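Uronate isomerase (Caulobacter crescentus, PDB 2Q01) catalyses the reversible isomerisation of D-glucuronate to D-fructuronate and of D-galacturonate to D-tagaturonate in pentose and glucuronate interconversion. Local coordinates at residues B[79-84]-B[90-95]; B[68-73]-B[83-88]; B[101-104]-B[109-112]; B[206-211]-B[324-329]. All coordinates share one frame; numbering follows the deposited sequence. Where two conformers were deposited one is given.

Contact 1: residues B[79-84]-B[90-95]; sequences SLDALK and GVPDTD
Lys-84 and Pro-92 are the residues at which the two backbones come nearest, their CA atoms 5.3 Å apart. Residues 81-84 form a type I turn, closed by a bond from Lys-84 N to Asp-81 O, and 90-95 passes it without regular secondary structure. Thr-94 supplies the one hydrogen bond between the segments: OG1 donates to Asp-81 O at 2.7 Å, and with a C=O...OG1 angle of 166° it arrives almost in line with the carbonyl. Its chi1 of 51° sets OG1 between the backbone N and the carbonyl carbon, facing the turn. The Lys-84 chain runs past Thr-94 in the opposite direction, with CG 3.4 Å from OG1. Farther out, Lys-84 CE passes 3.2 Å from Thr-94 O and 3.4 Å from Pro-92 O, and also touches Val-91 CG1 at 3.8 Å. The Pro-92 ring rests its CG against Asp-81 OD2 at 3.8 Å, the two side chains crossing at about a right angle. Both segments belong to the surface loop joining helix 67-74 to helix 96-105. Asp-81 O thus accepts from the turn's own amide and from the Thr-94 hydroxyl, while two carbonyls beside the lysine methylenes would probably stabilise the nearby ammonium charge.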
loop_
_atom_site.group_PDB
_atom_site.type_symbol
_atom_site.label_atom_id
_atom_site.label_comp_id
_atom_site.label_asym_id
_atom_site.label_seq_id
_atom_site.Cartn_x
_atom_site.Cartn_y
_atom_site.Cartn_z
ATOM N N SER B 79 20.642 12.837 23.260
ATOM C CA SER B 79 21.811 11.980 23.088
ATOM C C SER B 79 21.591 10.642 23.789
ATOM O O SER B 79 20.851 10.566 24.769
ATOM C CB SER B 79 23.076 12.664 23.613
ATOM O OG SER B 79 22.991 12.925 25.003
ATOM N N LEU B 80 22.234 9.593 23.280
ATOM C CA LEU B 80 22.108 8.250 23.849
ATOM C C LEU B 80 22.870 8.093 25.165
ATOM O O LEU B 80 22.575 7.189 25.955
ATOM C CB LEU B 80 22.566 7.177 22.853
ATOM C CG LEU B 80 21.844 7.041 21.513
ATOM C CD1 LEU B 80 22.656 7.721 20.440
ATOM C CD2 LEU B 80 21.631 5.586 21.159
ATOM N N ASP B 81 23.855 8.966 25.383
ATOM C CA ASP B 81 24.607 9.015 26.637
ATOM C C ASP B 81 23.717 9.511 27.772
ATOM O O ASP B 81 23.839 9.047 28.910
ATOM C CB ASP B 81 25.843 9.915 26.504
ATOM C CG ASP B 81 26.848 9.390 25.490
ATOM O OD1 ASP B 81 27.283 10.179 24.626
ATOM O OD2 ASP B 81 27.202 8.191 25.552
ATOM N N ALA B 82 22.817 10.439 27.440
ATOM C CA ALA B 82 21.839 10.982 28.387
ATOM C C ALA B 82 20.858 9.925 28.891
ATOM O O ALA B 82 20.325 10.057 29.990
ATOM C CB ALA B 82 21.087 12.157 27.767
ATOM N N LEU B 83 20.647 8.878 28.093
ATOM C CA LEU B 83 19.711 7.797 28.416
ATOM C C LEU B 83 20.404 6.497 28.833
ATOM O O LEU B 83 19.759 5.443 28.887
ATOM C CB LEU B 83 18.778 7.529 27.229
ATOM C CG LEU B 83 17.926 8.694 26.726
ATOM C CD1 LEU B 83 17.414 8.393 25.332
ATOM C CD2 LEU B 83 16.774 9.016 27.686
ATOM N N LYS B 84 21.706 6.587 29.124
ATOM C CA LYS B 84 22.552 5.450 29.548
ATOM C C LYS B 84 22.585 4.258 28.583
ATOM O O LYS B 84 22.682 3.102 29.016
ATOM C CB LYS B 84 22.196 4.979 30.972
ATOM C CG LYS B 84 23.204 5.368 32.041
ATOM C CD LYS B 84 23.076 4.483 33.271
ATOM C CE LYS B 84 24.441 4.211 33.887
ATOM N NZ LYS B 84 24.386 3.186 34.957
ATOM N N GLY B 90 31.275 1.284 26.225
ATOM C CA GLY B 90 30.628 0.787 27.443
ATOM C C GLY B 90 29.443 1.599 27.938
ATOM O O GLY B 90 28.953 2.493 27.242
ATOM N N VAL B 91 28.989 1.273 29.148
ATOM C CA VAL B 91 27.875 1.960 29.808
ATOM C C VAL B 91 28.290 3.386 30.210
ATOM O O VAL B 91 29.288 3.556 30.915
ATOM C CB VAL B 91 27.396 1.175 31.063
ATOM C CG1 VAL B 91 26.040 1.673 31.534
ATOM C CG2 VAL B 91 27.336 -0.326 30.781
ATOM N N PRO B 92 27.541 4.409 29.741
ATOM C CA PRO B 92 27.816 5.827 30.016
ATOM C C PRO B 92 27.802 6.218 31.496
ATOM O O PRO B 92 27.189 5.537 32.324
ATOM C CB PRO B 92 26.686 6.554 29.279
ATOM C CG PRO B 92 26.265 5.618 28.226
ATOM C CD PRO B 92 26.375 4.263 28.853
ATOM N N ASP B 93 28.464 7.335 31.795
ATOM C CA ASP B 93 28.701 7.801 33.165
ATOM C C ASP B 93 27.491 8.465 33.824
ATOM O O ASP B 93 27.562 8.850 34.992
ATOM C CB ASP B 93 29.885 8.782 33.190
ATOM C CG ASP B 93 31.214 8.122 32.837
ATOM O OD1 ASP B 93 32.202 8.373 33.558
ATOM O OD2 ASP B 93 31.280 7.366 31.844
ATOM N N THR B 94 26.392 8.599 33.086
ATOM C CA THR B 94 25.214 9.322 33.578
ATOM C C THR B 94 24.420 8.563 34.651
ATOM O O THR B 94 24.446 7.335 34.711
ATOM C CB THR B 94 24.277 9.766 32.423
ATOM O OG1 THR B 94 23.994 8.654 31.567
ATOM C CG2 THR B 94 24.926 10.888 31.607
ATOM N N ASP B 95 23.738 9.326 35.502
ATOM C CA ASP B 95 22.912 8.801 36.588
ATOM C C ASP B 95 21.639 8.154 36.019
ATOM O O ASP B 95 20.924 8.799 35.243
ATOM C CB ASP B 95 22.549 9.957 37.534
ATOM C CG ASP B 95 22.051 9.490 38.894
ATOM O OD1 ASP B 95 21.219 10.206 39.491
ATOM O OD2 ASP B 95 22.493 8.430 39.383
#

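Contact 2: residues B[68-73]-B[83-88]; sequences YLFRML and LKVRSK
Phe-70, on helix 67-74, meets Val-85 through its ring and Leu-83 through its CB, in helix-to-loop packing in a uronate isomerase of the metallo-dependent hydrolase superfamily (TIM-barrel clan). Val-85 lies over one face of the aromatic ring. Val-85 CG2 sits 4.2 Å from the centroid of the Phe-70 ring and 27° off the ring normal, a CH-pi contact, and its nearest ring atom is Phe-70 CD1 at 3.7 Å. The other methyl, Val-85 CG1, lies above the same face nearer the rim, 3.9 Å from Phe-70 CE1, so that both branches of the valine cover the ring. Phe-70 adopts chi1 63°, with CG between the backbone N and the carbonyl carbon, which turns the ring to Val-85; CB itself lies beside Leu-83 CD1. An alanine in place of Phe-70 would keep CB near Leu-83 but is likely to open a gap beneath both methyls of Val-85.

Leu-83 also reaches Leu-73, one helical turn beyond Phe-70, and the two leucines cross at a slant. All four touching residues are buried. Outside this shell, Val-102 of helix 96-105 packs on Leu-83, and Phe-103 of the same helix packs on Leu-73. Helix 67-74 is tied farther out by Arg-71, whose NH2 bonds to Gly-329 O and whose NH1 bonds to Pro-373 O of the second subunit. Where the leucines meet, Leu-83 CD2 lies 3.8 Å from Leu-73 CD2, while Leu-83 CD1 approaches Leu-73 CB at 3.9 Å.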
loop_
_atom_site.group_PDB
_atom_site.type_symbol
_atom_site.label_atom_id
_atom_site.label_comp_id
_atom_site.label_asym_id
_atom_site.label_seq_id
_atom_site.Cartn_x
_atom_site.Cartn_y
_atom_site.Cartn_z
ATOM N N TYR B 68 13.053 0.810 20.480
ATOM C CA TYR B 68 11.785 1.487 20.162
ATOM C C TYR B 68 11.660 2.817 20.904
ATOM O O TYR B 68 11.126 3.794 20.364
ATOM C CB TYR B 68 10.587 0.614 20.549
ATOM C CG TYR B 68 10.287 -0.536 19.621
ATOM C CD1 TYR B 68 10.946 -1.760 19.759
ATOM C CD2 TYR B 68 9.321 -0.415 18.622
ATOM C CE1 TYR B 68 10.667 -2.829 18.911
ATOM C CE2 TYR B 68 9.031 -1.477 17.769
ATOM C CZ TYR B 68 9.708 -2.680 17.920
ATOM O OH TYR B 68 9.426 -3.735 17.083
ATOM N N LEU B 69 12.157 2.839 22.141
ATOM C CA LEU B 69 12.067 4.017 22.993
ATOM C C LEU B 69 13.124 5.064 22.678
ATOM O O LEU B 69 12.776 6.216 22.416
ATOM C CB LEU B 69 12.099 3.636 24.479
ATOM C CG LEU B 69 10.924 2.802 25.011
ATOM C CD1 LEU B 69 11.005 2.689 26.520
ATOM C CD2 LEU B 69 9.560 3.357 24.588
ATOM N N PHE B 70 14.401 4.681 22.684
ATOM C CA PHE B 70 15.444 5.682 22.447
ATOM C C PHE B 70 15.534 6.236 21.014
ATOM O O PHE B 70 16.049 7.329 20.819
ATOM C CB PHE B 70 16.815 5.336 23.076
ATOM C CG PHE B 70 17.475 4.080 22.553
ATOM C CD1 PHE B 70 17.607 2.970 23.381
ATOM C CD2 PHE B 70 18.042 4.033 21.279
ATOM C CE1 PHE B 70 18.243 1.812 22.933
ATOM C CE2 PHE B 70 18.676 2.876 20.819
ATOM C CZ PHE B 70 18.780 1.769 21.647
ATOM N N ARG B 71 15.031 5.484 20.040
ATOM C CA ARG B 71 14.845 6.011 18.692
ATOM C C ARG B 71 14.118 7.353 18.720
ATOM O O ARG B 71 14.668 8.378 18.314
ATOM C CB ARG B 71 14.071 5.012 17.829
ATOM C CG ARG B 71 14.955 4.102 16.991
ATOM C CD ARG B 71 14.123 3.137 16.162
ATOM N NE ARG B 71 13.154 3.833 15.321
ATOM C CZ ARG B 71 13.340 4.104 14.033
ATOM N NH1 ARG B 71 12.404 4.743 13.345
ATOM N NH2 ARG B 71 14.464 3.737 13.432
ATOM N N MET B 72 12.880 7.337 19.200
ATOM C CA MET B 72 12.057 8.546 19.280
ATOM C C MET B 72 12.784 9.690 19.956
ATOM O O MET B 72 12.737 10.823 19.485
ATOM C CB MET B 72 10.757 8.302 20.061
ATOM C CG MET B 72 9.507 8.008 19.245
ATOM S SD MET B 72 8.884 9.252 18.093
ATOM C CE MET B 72 9.414 10.791 18.801
ATOM N N LEU B 73 13.437 9.394 21.075
ATOM C CA LEU B 73 14.157 10.419 21.806
ATOM C C LEU B 73 15.348 10.921 20.995
ATOM O O LEU B 73 15.491 12.131 20.818
ATOM C CB LEU B 73 14.541 9.947 23.212
ATOM C CG LEU B 73 13.422 10.127 24.251
ATOM C CD1 LEU B 73 12.643 8.851 24.454
ATOM C CD2 LEU B 73 13.987 10.578 25.575
ATOM N N LEU B 83 20.647 8.878 28.093
ATOM C CA LEU B 83 19.711 7.797 28.416
ATOM C C LEU B 83 20.404 6.497 28.833
ATOM O O LEU B 83 19.759 5.443 28.887
ATOM C CB LEU B 83 18.778 7.529 27.229
ATOM C CG LEU B 83 17.926 8.694 26.726
ATOM C CD1 LEU B 83 17.414 8.393 25.332
ATOM C CD2 LEU B 83 16.774 9.016 27.686
ATOM N N LYS B 84 21.706 6.587 29.124
ATOM C CA LYS B 84 22.552 5.450 29.548
ATOM C C LYS B 84 22.585 4.258 28.583
ATOM O O LYS B 84 22.682 3.102 29.016
ATOM C CB LYS B 84 22.196 4.979 30.972
ATOM C CG LYS B 84 23.204 5.368 32.041
ATOM C CD LYS B 84 23.076 4.483 33.271
ATOM C CE LYS B 84 24.441 4.211 33.887
ATOM N NZ LYS B 84 24.386 3.186 34.957
ATOM N N VAL B 85 22.517 4.543 27.283
ATOM C CA VAL B 85 22.529 3.492 26.259
ATOM C C VAL B 85 23.958 3.009 26.043
ATOM O O VAL B 85 24.848 3.814 25.753
ATOM C CB VAL B 85 21.928 3.978 24.907
ATOM C CG1 VAL B 85 21.923 2.854 23.878
ATOM C CG2 VAL B 85 20.518 4.530 25.100
ATOM N N ARG B 86 24.159 1.697 26.190
ATOM C CA ARG B 86 25.466 1.063 26.012
ATOM C C ARG B 86 26.132 1.448 24.692
ATOM O O ARG B 86 25.594 1.208 23.606
ATOM C CB ARG B 86 25.358 -0.464 26.143
ATOM C CG ARG B 86 26.662 -1.212 25.870
ATOM C CD ARG B 86 26.608 -2.648 26.357
ATOM N NE ARG B 86 26.818 -2.736 27.798
ATOM C CZ ARG B 86 26.841 -3.871 28.490
ATOM N NH1 ARG B 86 26.668 -5.037 27.881
ATOM N NH2 ARG B 86 27.040 -3.839 29.801
ATOM N N SER B 87 27.296 2.077 24.822
ATOM C CA SER B 87 28.134 2.483 23.702
ATOM C C SER B 87 29.083 1.337 23.341
ATOM O O SER B 87 29.009 0.253 23.930
ATOM C CB SER B 87 28.917 3.741 24.099
ATOM O OG SER B 87 29.759 4.198 23.060
ATOM N N LYS B 88 29.967 1.568 22.372
ATOM C CA LYS B 88 31.037 0.615 22.068
ATOM C C LYS B 88 32.155 0.762 23.099
ATOM O O LYS B 88 32.959 -0.155 23.297
ATOM C CB LYS B 88 31.576 0.828 20.651
ATOM C CG LYS B 88 32.017 -0.449 19.959
ATOM C CD LYS B 88 31.966 -0.291 18.446
ATOM C CE LYS B 88 32.146 -1.626 17.742
ATOM N NZ LYS B 88 31.880 -1.517 16.281
#

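Contact 3: residues B[101-104]-B[109-112]; sequences RVFA and LFRG
Phe-103 and Phe-110 meet because their first torsions bring the two rings into contact. In Phe-103, CG is anti to the backbone N (chi1 168°), and this carries the ring end nearer to 109-112 although the side chain does not set out toward that segment. In Phe-110 CG lies instead beside the backbone N and anti to the carbonyl carbon (chi1 -60°), extending a side chain that already starts out toward the helix. The rings touch through one atom of each: CE1 of Phe-103 is 3.6 Å from CE1 of Phe-110. Their centroids are 6.0 Å apart and their planes stand at 55°, an oblique aromatic pair in which the side chains cross at about a right angle. The backbones stay well separated, the closest CA atoms, those of Phe-103 and Leu-109, lying 9.6 Å apart.

The pair folds the link between helices 96-105 and 114-126 back onto the first of them: Phe-103 belongs to helix 96-105, and Phe-110 to a short 3-10 segment in the link. Phe-103 also meets the rings of Trp-100 and Phe-107, and packs on Leu-119 of helix 114-126. On the other partner, Leu-69, Met-72 and Leu-73 of helix 67-74 press against Phe-110. The neighbouring Leu-109 and Arg-111 pack on Tyr-410 of the second subunit.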
loop_
_atom_site.group_PDB
_atom_site.type_symbol
_atom_site.label_atom_id
_atom_site.label_comp_id
_atom_site.label_asym_id
_atom_site.label_seq_id
_atom_site.Cartn_x
_atom_site.Cartn_y
_atom_site.Cartn_z
ATOM N N ARG B 101 14.625 10.542 34.117
ATOM C CA ARG B 101 14.054 11.887 34.143
ATOM C C ARG B 101 13.871 12.473 32.739
ATOM O O ARG B 101 12.866 13.136 32.473
ATOM C CB ARG B 101 14.951 12.814 34.966
ATOM C CG ARG B 101 14.230 13.916 35.723
ATOM C CD ARG B 101 13.842 13.444 37.118
ATOM N NE ARG B 101 15.000 13.005 37.894
ATOM C CZ ARG B 101 15.708 13.789 38.700
ATOM N NH1 ARG B 101 15.388 15.068 38.850
ATOM N NH2 ARG B 101 16.745 13.291 39.359
ATOM N N VAL B 102 14.845 12.228 31.856
ATOM C CA VAL B 102 14.810 12.719 30.471
ATOM C C VAL B 102 13.722 11.998 29.676
ATOM O O VAL B 102 12.977 12.628 28.924
ATOM C CB VAL B 102 16.194 12.580 29.770
ATOM C CG1 VAL B 102 16.120 13.003 28.304
ATOM C CG2 VAL B 102 17.241 13.415 30.484
ATOM N N PHE B 103 13.628 10.682 29.866
ATOM C CA PHE B 103 12.584 9.876 29.241
ATOM C C PHE B 103 11.188 10.313 29.674
ATOM O O PHE B 103 10.288 10.454 28.840
ATOM C CB PHE B 103 12.779 8.393 29.556
ATOM C CG PHE B 103 11.601 7.539 29.193
ATOM C CD1 PHE B 103 11.258 7.332 27.859
ATOM C CD2 PHE B 103 10.826 6.945 30.182
ATOM C CE1 PHE B 103 10.162 6.550 27.519
ATOM C CE2 PHE B 103 9.727 6.160 29.848
ATOM C CZ PHE B 103 9.397 5.963 28.516
ATOM N N ALA B 104 11.020 10.505 30.982
ATOM C CA ALA B 104 9.752 10.921 31.565
ATOM C C ALA B 104 9.302 12.269 31.012
ATOM O O ALA B 104 8.128 12.431 30.656
ATOM C CB ALA B 104 9.867 10.987 33.061
ATOM N N LEU B 109 6.050 12.178 23.600
ATOM C CA LEU B 109 6.386 11.877 22.213
ATOM C C LEU B 109 5.661 10.626 21.720
ATOM O O LEU B 109 5.334 10.510 20.539
ATOM C CB LEU B 109 7.897 11.705 22.052
ATOM C CG LEU B 109 8.661 12.907 21.496
ATOM C CD1 LEU B 109 7.918 14.201 21.794
ATOM C CD2 LEU B 109 10.074 12.954 22.058
ATOM N N PHE B 110 5.413 9.696 22.636
ATOM C CA PHE B 110 4.841 8.396 22.294
ATOM C C PHE B 110 3.312 8.370 22.141
ATOM O O PHE B 110 2.720 7.302 22.003
ATOM C CB PHE B 110 5.321 7.344 23.295
ATOM C CG PHE B 110 6.818 7.189 23.327
ATOM C CD1 PHE B 110 7.582 7.846 24.287
ATOM C CD2 PHE B 110 7.466 6.396 22.385
ATOM C CE1 PHE B 110 8.967 7.710 24.314
ATOM C CE2 PHE B 110 8.850 6.253 22.404
ATOM C CZ PHE B 110 9.602 6.908 23.368
ATOM N N ARG B 111 2.685 9.544 22.155
ATOM C CA ARG B 111 1.249 9.674 21.902
ATOM C C ARG B 111 0.891 9.121 20.524
ATOM O O ARG B 111 1.390 9.600 19.500
ATOM C CB ARG B 111 0.808 11.143 22.007
ATOM C CG ARG B 111 0.647 11.635 23.428
ATOM C CD ARG B 111 0.538 13.148 23.498
ATOM N NE ARG B 111 0.690 13.638 24.869
ATOM C CZ ARG B 111 0.563 14.911 25.238
ATOM N NH1 ARG B 111 0.721 15.246 26.511
ATOM N NH2 ARG B 111 0.279 15.852 24.346
ATOM N N GLY B 112 0.056 8.088 20.505
ATOM C CA GLY B 112 -0.417 7.517 19.249
ATOM C C GLY B 112 0.375 6.319 18.764
ATOM O O GLY B 112 0.017 5.690 17.757
#

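Contact 4: residues B[206-211]-B[324-329]; sequences EDERSP and HGRDKG
Arg-326 reaches across to Asp-207, Glu-208 and Arg-209, and the four side chains make a salt-bridge network. The hydrogen-bonded part is the pairing with Glu-208. Arg-326 NH2 donates to Glu-208 OE2 at 2.8 Å; OE2 lies in the guanidinium plane, while NH2 meets it on the syn side but tilted from the carboxylate plane, in a bent bond. A second, weak bond runs from Arg-326 NH2 to Glu-208 OE1 at 2.9 Å. One nitrogen therefore faces both oxygens, with the carboxylate at the guanidinium edge and the two planes only 18° apart. A chi1 of 74° and a bend at chi2 bring the Glu-208 carboxylate there.

Asp-207 contributes by charge alone, its OD1 lying 3.2 Å from Arg-326 NH2 and 3.3 Å from Arg-209 NE, well out of each guanidinium plane, and so probably offsets charge on both arginines.

Between the arginines, NE of Arg-209 touches CD of Arg-326 at 3.4 Å, and Arg-209 NH2 comes to 3.4 Å from Arg-326 NE without bonding, with the Asp-207 carboxylate near both groups. Arg-209 NH2 lies over a face of the Arg-326 guanidinium, the planes 62° apart. A leucine in place of Arg-326 would probably leave Glu-208 without its charged mate across this contact.

Residues 206-209 lead into helix 210-221, whereas 324-329 links helix 318-323 to strand 332-333, so the network joins parts of the chain more than a hundred residues apart.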
loop_
_atom_site.group_PDB
_atom_site.type_symbol
_atom_site.label_atom_id
_atom_site.label_comp_id
_atom_site.label_asym_id
_atom_site.label_seq_id
_atom_site.Cartn_x
_atom_site.Cartn_y
_atom_site.Cartn_z
ATOM N N GLU B 206 29.476 -10.362 4.311
ATOM C CA GLU B 206 29.505 -8.899 4.410
ATOM C C GLU B 206 29.280 -8.404 5.842
ATOM O O GLU B 206 29.376 -7.203 6.109
ATOM C CB GLU B 206 28.478 -8.264 3.468
ATOM C CG GLU B 206 28.900 -8.237 2.004
ATOM C CD GLU B 206 27.805 -7.716 1.090
ATOM O OE1 GLU B 206 26.728 -8.356 1.013
ATOM O OE2 GLU B 206 28.029 -6.669 0.442
ATOM N N ASP B 207 28.962 -9.328 6.748
ATOM C CA ASP B 207 28.839 -9.028 8.170
ATOM C C ASP B 207 30.246 -8.794 8.701
ATOM O O ASP B 207 31.148 -9.582 8.422
ATOM C CB ASP B 207 28.180 -10.204 8.897
ATOM C CG ASP B 207 27.428 -9.785 10.151
ATOM O OD1 ASP B 207 27.943 -8.946 10.919
ATOM O OD2 ASP B 207 26.318 -10.318 10.373
ATOM N N GLU B 208 30.434 -7.708 9.447
ATOM C CA GLU B 208 31.769 -7.332 9.926
ATOM C C GLU B 208 32.305 -8.264 11.012
ATOM O O GLU B 208 33.517 -8.437 11.146
ATOM C CB GLU B 208 31.822 -5.857 10.374
ATOM C CG GLU B 208 31.146 -5.522 11.715
ATOM C CD GLU B 208 29.630 -5.388 11.625
ATOM O OE1 GLU B 208 29.088 -5.260 10.505
ATOM O OE2 GLU B 208 28.971 -5.407 12.689
ATOM N N ARG B 209 31.391 -8.883 11.756
ATOM C CA ARG B 209 31.748 -9.770 12.857
ATOM C C ARG B 209 31.754 -11.249 12.443
ATOM O O ARG B 209 31.750 -12.140 13.292
ATOM C CB ARG B 209 30.825 -9.520 14.058
ATOM C CG ARG B 209 29.353 -9.686 13.751
ATOM C CD ARG B 209 28.485 -8.821 14.647
ATOM N NE ARG B 209 27.120 -8.732 14.129
ATOM C CZ ARG B 209 26.139 -9.588 14.410
ATOM N NH1 ARG B 209 26.343 -10.622 15.220
ATOM N NH2 ARG B 209 24.941 -9.409 13.877
ATOM N N SER B 210 31.784 -11.486 11.131
ATOM C CA SER B 210 31.840 -12.834 10.547
ATOM C C SER B 210 33.150 -13.631 10.762
ATOM O O SER B 210 33.069 -14.821 11.069
ATOM C CB SER B 210 31.453 -12.801 9.059
ATOM O OG SER B 210 31.395 -14.103 8.502
ATOM N N PRO B 211 34.349 -13.009 10.573
ATOM C CA PRO B 211 35.583 -13.769 10.854
ATOM C C PRO B 211 35.742 -14.313 12.283
ATOM O O PRO B 211 36.237 -15.429 12.459
ATOM C CB PRO B 211 36.704 -12.766 10.535
ATOM C CG PRO B 211 36.059 -11.445 10.558
ATOM C CD PRO B 211 34.678 -11.667 10.054
ATOM N N HIS B 324 28.495 3.418 18.546
ATOM C CA HIS B 324 27.668 2.564 19.408
ATOM C C HIS B 324 27.540 1.116 18.941
ATOM O O HIS B 324 27.505 0.201 19.766
ATOM C CB HIS B 324 26.277 3.174 19.597
ATOM C CG HIS B 324 26.267 4.397 20.459
ATOM N ND1 HIS B 324 26.737 5.617 20.024
ATOM C CD2 HIS B 324 25.838 4.590 21.728
ATOM C CE1 HIS B 324 26.600 6.509 20.988
ATOM N NE2 HIS B 324 26.057 5.912 22.032
ATOM N N GLY B 325 27.447 0.910 17.633
ATOM C CA GLY B 325 27.400 -0.444 17.083
ATOM C C GLY B 325 26.047 -0.863 16.545
ATOM O O GLY B 325 25.256 -0.024 16.097
ATOM N N ARG B 326 25.790 -2.169 16.591
ATOM C CA ARG B 326 24.556 -2.750 16.056
ATOM C C ARG B 326 23.343 -2.575 16.975
ATOM O O ARG B 326 23.494 -2.273 18.166
ATOM C CB ARG B 326 24.771 -4.229 15.729
ATOM C CG ARG B 326 25.162 -4.485 14.281
ATOM C CD ARG B 326 25.097 -5.963 13.954
ATOM N NE ARG B 326 24.509 -6.227 12.639
ATOM C CZ ARG B 326 25.192 -6.306 11.500
ATOM N NH1 ARG B 326 24.557 -6.557 10.361
ATOM N NH2 ARG B 326 26.507 -6.132 11.491
ATOM N N ASP B 327 22.152 -2.763 16.397
ATOM C CA ASP B 327 20.848 -2.728 17.097
ATOM C C ASP B 327 20.561 -1.451 17.899
ATOM O O ASP B 327 20.027 -1.513 19.009
ATOM C CB ASP B 327 20.666 -3.972 17.982
ATOM C CG ASP B 327 20.492 -5.247 17.177
ATOM O OD1 ASP B 327 21.232 -6.218 17.442
ATOM O OD2 ASP B 327 19.617 -5.277 16.282
ATOM N N LYS B 328 20.919 -0.301 17.338
ATOM C CA LYS B 328 20.734 0.973 18.033
ATOM C C LYS B 328 19.591 1.800 17.438
ATOM O O LYS B 328 19.536 3.020 17.607
ATOM C CB LYS B 328 22.048 1.771 18.083
ATOM C CG LYS B 328 23.206 1.055 18.798
ATOM C CD LYS B 328 22.874 0.718 20.255
ATOM C CE LYS B 328 23.931 -0.189 20.867
ATOM N NZ LYS B 328 23.494 -0.777 22.165
ATOM N N GLY B 329 18.676 1.119 16.753
ATOM C CA GLY B 329 17.479 1.751 16.219
ATOM C C GLY B 329 17.666 2.457 14.894
ATOM O O GLY B 329 16.910 3.362 14.553
#

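Overall arrangement
Contacts 1 and 2, centres 8 Å apart, share Leu-83 and Lys-84: the loop that folds on itself in contact 1 sends its buried side onto helix 67-74 in contact 2. That helix also packs against contact 3, where Leu-73 CD1 is 3.8 Å from Phe-110 CZ; the centres of contacts 2 and 3 are 13 Å apart, and both touch the second subunit. Those of contacts 2 and 4 are 16 Å apart, with Phe-70 CE2 3.3 Å from Lys-328 O. Contacts 3 and 4 do not touch. Leu-73 and Phe-110 have side chains about 11 and 12 Å from a bound potassium ion, but no residue of the four contacts belongs to the site of Ala-375, Tyr-378, Leu-381 and Asn-411.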